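Local coordinates for Lmo2470 protein (Listeria monocytogenes EGD-e, PDB 5HL3) that is an internalin with leucine-rich repeats that interacts with afadin and facilitates crossing of the basement membrane by the bacterium, at residues A28-K33 with L51-S56. Residues are numbered along the deposited sequence; the frame is centred on the assembly and turned at random.
Sequences AKNLNK and LGFETS
With CG set beside its backbone N and opposite the carbonyl carbon (chi1 -78°), Asn-30 on the last turn of helix 21-30 presents its amide to the backbone of Gly-52; Lys-29, its CG turned the other way (chi1 -175°) and its chain extended, reaches Glu-54 instead. The Asn-30 amide grips both polar backbone atoms of Gly-52. Gly-52 N donates to Asn-30 OD1 at 2.9 Å in a nearly straight bond (173°), approaching somewhat out of the carbonyl plane. Asn-30 ND2 returns a more bent bond to Gly-52 O at 3.0 Å. Leu-51 CD2 packs against this amide, 3.9 Å from Asn-30 ND2, and the Phe-53 ring lies obliquely nearby, with CE1 4.2 Å from Asn-30 ND2. On the more open flank, the side chains of Lys-29 and Glu-54 cross at about a right angle; Lys-29 NZ and Glu-54 OE1 form a salt bridge at 3.3 Å, its hydrogen bond a weak one, and a water bridges NZ to OE2. Asp-26 of the same helix accepts from Glu-54 N. Strand 50-53 is the outermost strand at this end of the parallel leucine-rich repeat sheet, paired on its other side with strand 76-79. The amide of Asn-30 thus takes the place of a neighbouring strand at Gly-52, satisfying its N-H and C=O and joining the helical N-terminal cap to the repeat sheet.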
ATOM      1  N   ALA A  28      33.115 -12.831  -1.312  1.00 12.10           N
ATOM      2  CA  ALA A  28      34.410 -12.206  -1.053  1.00 12.39           C
ATOM      3  C   ALA A  28      34.228 -10.775  -0.567  1.00 12.54           C
ATOM      4  O   ALA A  28      34.921 -10.316   0.340  1.00 12.69           O
ATOM      5  CB  ALA A  28      35.303 -12.260  -2.301  1.00 12.80           C
ATOM      6  N   LYS A  29      33.278 -10.054  -1.165  1.00 12.57           N
ATOM      7  CA  LYS A  29      33.003  -8.688  -0.725  1.00 12.96           C
ATOM      8  C   LYS A  29      32.450  -8.696   0.713  1.00 12.59           C
ATOM      9  O   LYS A  29      32.869  -7.903   1.555  1.00 12.83           O
ATOM     10  CB  LYS A  29      32.028  -8.012  -1.683  1.00 13.63           C
ATOM     11  CG  LYS A  29      31.803  -6.551  -1.349  1.00 14.84           C
ATOM     12  CD  LYS A  29      30.862  -5.895  -2.329  1.00 16.15           C
ATOM     13  CE  LYS A  29      30.379  -4.570  -1.758  1.00 17.67           C
ATOM     14  NZ  LYS A  29      29.159  -4.048  -2.403  1.00 18.93           N
ATOM     15  N   ASN A  30      31.499  -9.589   1.005  1.00 12.16           N
ATOM     16  CA  ASN A  30      30.959  -9.703   2.365  1.00 12.03           C
ATOM     17  C   ASN A  30      32.052 -10.008   3.398  1.00 12.15           C
ATOM     18  O   ASN A  30      32.037  -9.477   4.509  1.00 12.71           O
ATOM     19  CB  ASN A  30      29.890 -10.797   2.425  1.00 11.70           C
ATOM     20  CG  ASN A  30      28.544 -10.353   1.863  1.00 11.69           C
ATOM     21  OD1 ASN A  30      28.084  -9.256   2.146  1.00 11.99           O
ATOM     22  ND2 ASN A  30      27.906 -11.215   1.106  1.00 11.54           N
ATOM     23  N   LEU A  31      33.031 -10.821   2.998  1.00 12.18           N
ATOM     24  CA  LEU A  31      34.137 -11.252   3.875  1.00 12.43           C
ATOM     25  C   LEU A  31      35.325 -10.286   3.847  1.00 13.36           C
ATOM     26  O   LEU A  31      36.344 -10.526   4.502  1.00 13.59           O
ATOM     27  CB  LEU A  31      34.578 -12.656   3.408  1.00 12.09           C
ATOM     28  CG  LEU A  31      33.594 -13.790   3.733  1.00 11.69           C
ATOM     29  CD1 LEU A  31      33.759 -14.962   2.801  1.00 11.60           C
ATOM     30  CD2 LEU A  31      33.772 -14.223   5.186  1.00 11.69           C
ATOM     31  N   ASN A  32      35.226  -9.218   3.071  1.00 14.19           N
ATOM     32  CA  ASN A  32      36.328  -8.283   2.869  1.00 15.53           C
ATOM     33  C   ASN A  32      37.629  -8.970   2.449  1.00 15.61           C
ATOM     34  O   ASN A  32      38.707  -8.670   2.966  1.00 16.30           O
ATOM     35  CB  ASN A  32      36.558  -7.365   4.068  1.00 16.90           C
ATOM     36  CG  ASN A  32      37.437  -6.163   3.704  1.00 19.04           C
ATOM     37  OD1 ASN A  32      37.465  -5.723   2.550  1.00 20.84           O
ATOM     38  ND2 ASN A  32      38.143  -5.630   4.674  1.00 21.46           N
ATOM     39  N   LYS A  33      37.515  -9.919   1.526  1.00 15.28           N
ATOM     40  CA  LYS A  33      38.680 -10.573   0.936  1.00 15.72           C
ATOM     41  C   LYS A  33      38.836 -10.034  -0.480  1.00 16.27           C
ATOM     42  O   LYS A  33      37.839  -9.820  -1.181  1.00 16.33           O
ATOM     43  CB  LYS A  33      38.482 -12.090   0.888  1.00 15.42           C
ATOM     44  CG  LYS A  33      38.489 -12.771   2.239  1.00 15.32           C
ATOM     45  CD  LYS A  33      39.864 -12.729   2.889  1.00 16.01           C
ATOM     46  CE  LYS A  33      39.998 -13.684   4.056  1.00 16.17           C
ATOM     47  NZ  LYS A  33      41.290 -13.490   4.767  1.00 17.02           N
ATOM     48  N   LEU A  51      24.704 -10.211   5.203  1.00 11.92           N
ATOM     49  CA  LEU A  51      25.105 -10.629   3.883  1.00 11.70           C
ATOM     50  C   LEU A  51      24.415  -9.740   2.863  1.00 11.80           C
ATOM     51  O   LEU A  51      23.179  -9.591   2.882  1.00 11.91           O
ATOM     52  CB  LEU A  51      24.707 -12.070   3.597  1.00 11.54           C
ATOM     53  CG  LEU A  51      25.321 -13.128   4.509  1.00 11.48           C
ATOM     54  CD1 LEU A  51      24.669 -14.454   4.252  1.00 11.46           C
ATOM     55  CD2 LEU A  51      26.823 -13.189   4.343  1.00 11.38           C
ATOM     56  N   GLY A  52      25.204  -9.165   1.966  1.00 11.84           N
ATOM     57  CA  GLY A  52      24.683  -8.392   0.837  1.00 11.97           C
ATOM     58  C   GLY A  52      24.937  -9.121  -0.467  1.00 11.86           C
ATOM     59  O   GLY A  52      25.976  -9.763  -0.634  1.00 11.78           O
ATOM     60  N   PHE A  53      24.003  -8.998  -1.412  1.00 11.94           N
ATOM     61  CA  PHE A  53      24.133  -9.595  -2.736  1.00 11.97           C
ATOM     62  C   PHE A  53      23.836  -8.564  -3.798  1.00 12.23           C
ATOM     63  O   PHE A  53      22.917  -7.759  -3.653  1.00 12.35           O
ATOM     64  CB  PHE A  53      23.245 -10.842  -2.870  1.00 11.88           C
ATOM     65  CG  PHE A  53      23.635 -11.915  -1.901  1.00 11.70           C
ATOM     66  CD1 PHE A  53      24.774 -12.659  -2.111  1.00 11.64           C
ATOM     67  CD2 PHE A  53      22.956 -12.092  -0.704  1.00 11.65           C
ATOM     68  CE1 PHE A  53      25.222 -13.591  -1.169  1.00 11.50           C
ATOM     69  CE2 PHE A  53      23.407 -13.019   0.240  1.00 11.54           C
ATOM     70  CZ  PHE A  53      24.542 -13.757  -0.000  1.00 11.45           C
ATOM     71  N   GLU A  54      24.637  -8.559  -4.844  1.00 12.39           N
ATOM     72  CA  GLU A  54      24.488  -7.540  -5.901  1.00 12.74           C
ATOM     73  C   GLU A  54      24.856  -8.008  -7.291  1.00 12.97           C
ATOM     74  O   GLU A  54      24.672  -7.261  -8.242  1.00 13.31           O
ATOM     75  CB  GLU A  54      25.317  -6.314  -5.539  1.00 12.97           C
ATOM     76  CG  GLU A  54      26.808  -6.615  -5.524  1.00 13.29           C
ATOM     77  CD  GLU A  54      27.718  -5.408  -5.327  1.00 14.06           C
ATOM     78  OE1 GLU A  54      27.202  -4.321  -4.984  1.00 14.68           O
ATOM     79  OE2 GLU A  54      28.946  -5.612  -5.512  1.00 15.22           O
ATOM     80  N   THR A  55      25.328  -9.236  -7.447  1.00 12.86           N
ATOM     81  CA  THR A  55      25.739  -9.740  -8.780  1.00 13.19           C
ATOM     82  C   THR A  55      24.538 -10.455  -9.388  1.00 13.25           C
ATOM     83  O   THR A  55      24.037 -11.461  -8.851  1.00 13.03           O
ATOM     84  CB  THR A  55      26.995 -10.615  -8.689  1.00 13.19           C
ATOM     85  OG1 THR A  55      28.061  -9.799  -8.170  1.00 13.24           O
ATOM     86  CG2 THR A  55      27.433 -11.105 -10.056  1.00 13.65           C
ATOM     87  N   SER A  56      24.111  -9.949 -10.543  1.00 13.63           N
ATOM     88  CA  SER A  56      22.833 -10.385 -11.143  1.00 13.78           C
ATOM     89  C   SER A  56      22.854 -11.719 -11.878  1.00 14.03           C
ATOM     90  O   SER A  56      21.808 -12.148 -12.371  1.00 14.24           O
ATOM     91  CB  SER A  56      22.259  -9.273 -12.013  1.00 14.13           C
ATOM     92  OG  SER A  56      21.795  -8.208 -11.192  1.00 13.93           O
TER
HETATM   93  O   HOH W   1      30.747  -3.729  -4.844  1.00 27.79           O